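Local coordinates for protein transcriptional activator HlyU (Vibrio cholerae, PDB 4K2E) that activates transcription of the hemolysin gene hlyA as a DNA-binding winged-helix regulator of the ArsR family and may promote expression of other virulence determinants, at residues Glu101-His104 with Arg105-Gln109. Numbering follows the deposited sequence.
Sequences ELLH and RLYCQ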
loop_
_atom_site.group_PDB
_atom_site.type_symbol
_atom_site.label_atom_id
_atom_site.label_comp_id
_atom_site.label_asym_id
_atom_site.label_seq_id
_atom_site.Cartn_x
_atom_site.Cartn_y
_atom_site.Cartn_z
ATOM N N GLU A 101 -4.626 -8.942 5.744
ATOM C CA GLU A 101 -4.736 -9.343 7.139
ATOM C C GLU A 101 -4.259 -8.209 8.018
ATOM O O GLU A 101 -4.926 -7.842 9.005
ATOM C CB GLU A 101 -3.885 -10.575 7.444
ATOM C CG GLU A 101 -4.459 -11.878 7.007
ATOM C CD GLU A 101 -3.525 -13.023 7.325
ATOM O OE1 GLU A 101 -3.529 -14.026 6.576
ATOM O OE2 GLU A 101 -2.778 -12.910 8.324
ATOM N N LEU A 102 -3.092 -7.663 7.658
ATOM C CA LEU A 102 -2.497 -6.603 8.459
ATOM C C LEU A 102 -3.403 -5.377 8.507
ATOM O O LEU A 102 -3.663 -4.821 9.566
ATOM C CB LEU A 102 -1.088 -6.226 7.945
ATOM C CG LEU A 102 -0.480 -5.025 8.689
ATOM C CD1 LEU A 102 -0.415 -5.295 10.178
ATOM C CD2 LEU A 102 0.921 -4.674 8.150
ATOM N N LEU A 103 -3.881 -4.960 7.353
ATOM C CA LEU A 103 -4.739 -3.784 7.287
ATOM C C LEU A 103 -6.007 -3.977 8.094
ATOM O O LEU A 103 -6.518 -3.041 8.713
ATOM C CB LEU A 103 -5.089 -3.469 5.835
ATOM C CG LEU A 103 -3.887 -2.887 5.096
ATOM C CD1 LEU A 103 -4.197 -2.863 3.628
ATOM C CD2 LEU A 103 -3.604 -1.503 5.628
ATOM N N HIS A 104 -6.520 -5.204 8.079
ATOM C CA HIS A 104 -7.701 -5.531 8.839
ATOM C C HIS A 104 -7.402 -5.320 10.317
ATOM O O HIS A 104 -8.151 -4.640 11.018
ATOM C CB HIS A 104 -8.125 -6.980 8.557
ATOM C CG HIS A 104 -9.526 -7.289 8.987
ATOM N ND1 HIS A 104 -10.620 -6.631 8.470
ATOM C CD2 HIS A 104 -10.004 -8.169 9.893
ATOM C CE1 HIS A 104 -11.717 -7.098 9.038
ATOM N NE2 HIS A 104 -11.373 -8.034 9.902
ATOM N N ARG A 105 -6.292 -5.881 10.792
ATOM C CA ARG A 105 -5.920 -5.725 12.199
ATOM C C ARG A 105 -5.685 -4.256 12.614
ATOM O O ARG A 105 -6.099 -3.851 13.690
ATOM C CB ARG A 105 -4.704 -6.597 12.545
ATOM C CG ARG A 105 -3.846 -6.065 13.704
ATOM C CD ARG A 105 -2.769 -7.061 14.167
ATOM N NE ARG A 105 -1.782 -7.365 13.130
ATOM C CZ ARG A 105 -1.858 -8.414 12.310
ATOM N NH1 ARG A 105 -2.878 -9.257 12.413
ATOM N NH2 ARG A 105 -0.921 -8.622 11.388
ATOM N N LEU A 106 -5.041 -3.471 11.756
ATOM C CA LEU A 106 -4.742 -2.066 12.076
ATOM C C LEU A 106 -5.999 -1.198 12.068
ATOM O O LEU A 106 -6.146 -0.281 12.886
ATOM C CB LEU A 106 -3.756 -1.485 11.064
ATOM C CG LEU A 106 -2.367 -2.113 10.963
ATOM C CD1 LEU A 106 -1.638 -1.600 9.713
ATOM C CD2 LEU A 106 -1.563 -1.881 12.244
ATOM N N TYR A 107 -6.906 -1.508 11.141
ATOM C CA TYR A 107 -8.048 -0.647 10.836
ATOM C C TYR A 107 -9.445 -1.214 11.191
ATOM O O TYR A 107 -10.345 -0.454 11.551
ATOM C CB TYR A 107 -7.979 -0.189 9.369
ATOM C CG TYR A 107 -6.824 0.756 9.100
ATOM C CD1 TYR A 107 -6.796 2.025 9.673
ATOM C CD2 TYR A 107 -5.767 0.384 8.281
ATOM C CE1 TYR A 107 -5.745 2.891 9.440
ATOM C CE2 TYR A 107 -4.696 1.250 8.049
ATOM C CZ TYR A 107 -4.701 2.500 8.622
ATOM O OH TYR A 107 -3.647 3.359 8.399
ATOM N N CYS A 108 -9.631 -2.529 11.105
ATOM C CA CYS A 108 -10.897 -3.132 11.539
ATOM C C CYS A 108 -10.719 -3.867 12.866
ATOM O O CYS A 108 -11.043 -3.346 13.935
ATOM C CB CYS A 108 -11.425 -4.129 10.496
ATOM S SG CYS A 108 -11.827 -3.458 8.859
ATOM N N GLN A 109 -10.201 -5.092 12.767
ATOM C CA GLN A 109 -9.999 -5.973 13.916
ATOM C C GLN A 109 -8.898 -5.462 14.838
ATOM O O GLN A 109 -9.178 -4.861 15.875
ATOM C CB GLN A 109 -9.686 -7.405 13.451
ATOM C CG GLN A 109 -10.927 -8.233 13.111
ATOM C CD GLN A 109 -10.599 -9.642 12.640
ATOM O OE1 GLN A 109 -9.517 -10.165 12.908
ATOM N NE2 GLN A 109 -11.534 -10.259 11.926
#
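In the last turns of helix 94-108, the C-terminal helix of this ArsR-type winged-helix fold, Glu-101 to His-104 pack against Arg-105 to Gln-109. Arg-105 N to Glu-101 O, Leu-106 N to Leu-102 O, Tyr-107 N to Leu-103 O (2.9 Å) and Cys-108 N to His-104 O (2.6 Å) are i to i+4 bonds. The coil then widens, as His-104 O also takes Gln-109 N, weakly because that bond is bent to 117°. With chi1 at -164°, the imidazole of His-104 swings toward its own carbonyl end, where Gln-109 N lies over one face. Cys-108 SG sits obliquely, 4.2 Å from the ring centroid. Gln-109 NE2 lies in plane at the ring edge, 3.0 Å from His-104 NE2 but not hydrogen-bonded to it, a detail left tentative by that side chain's poor order. Arg-105 brings NH2 to 3.6 Å from Leu-102 CD1, and Leu-102 CG touches Leu-106 CD1 at 3.8 Å. Leu-103 CD2 lies in plane at the edge of the Tyr-107 ring, the two side chains running alongside each other. Leu-102 packs on Leu-102 of the second subunit, and Tyr-107 on its Leu-28. His-104 ND1, buried against Cys-108 CB and SG, has no polar partner in the model, so packing rather than a hydrogen bond across the contact holds the imidazole.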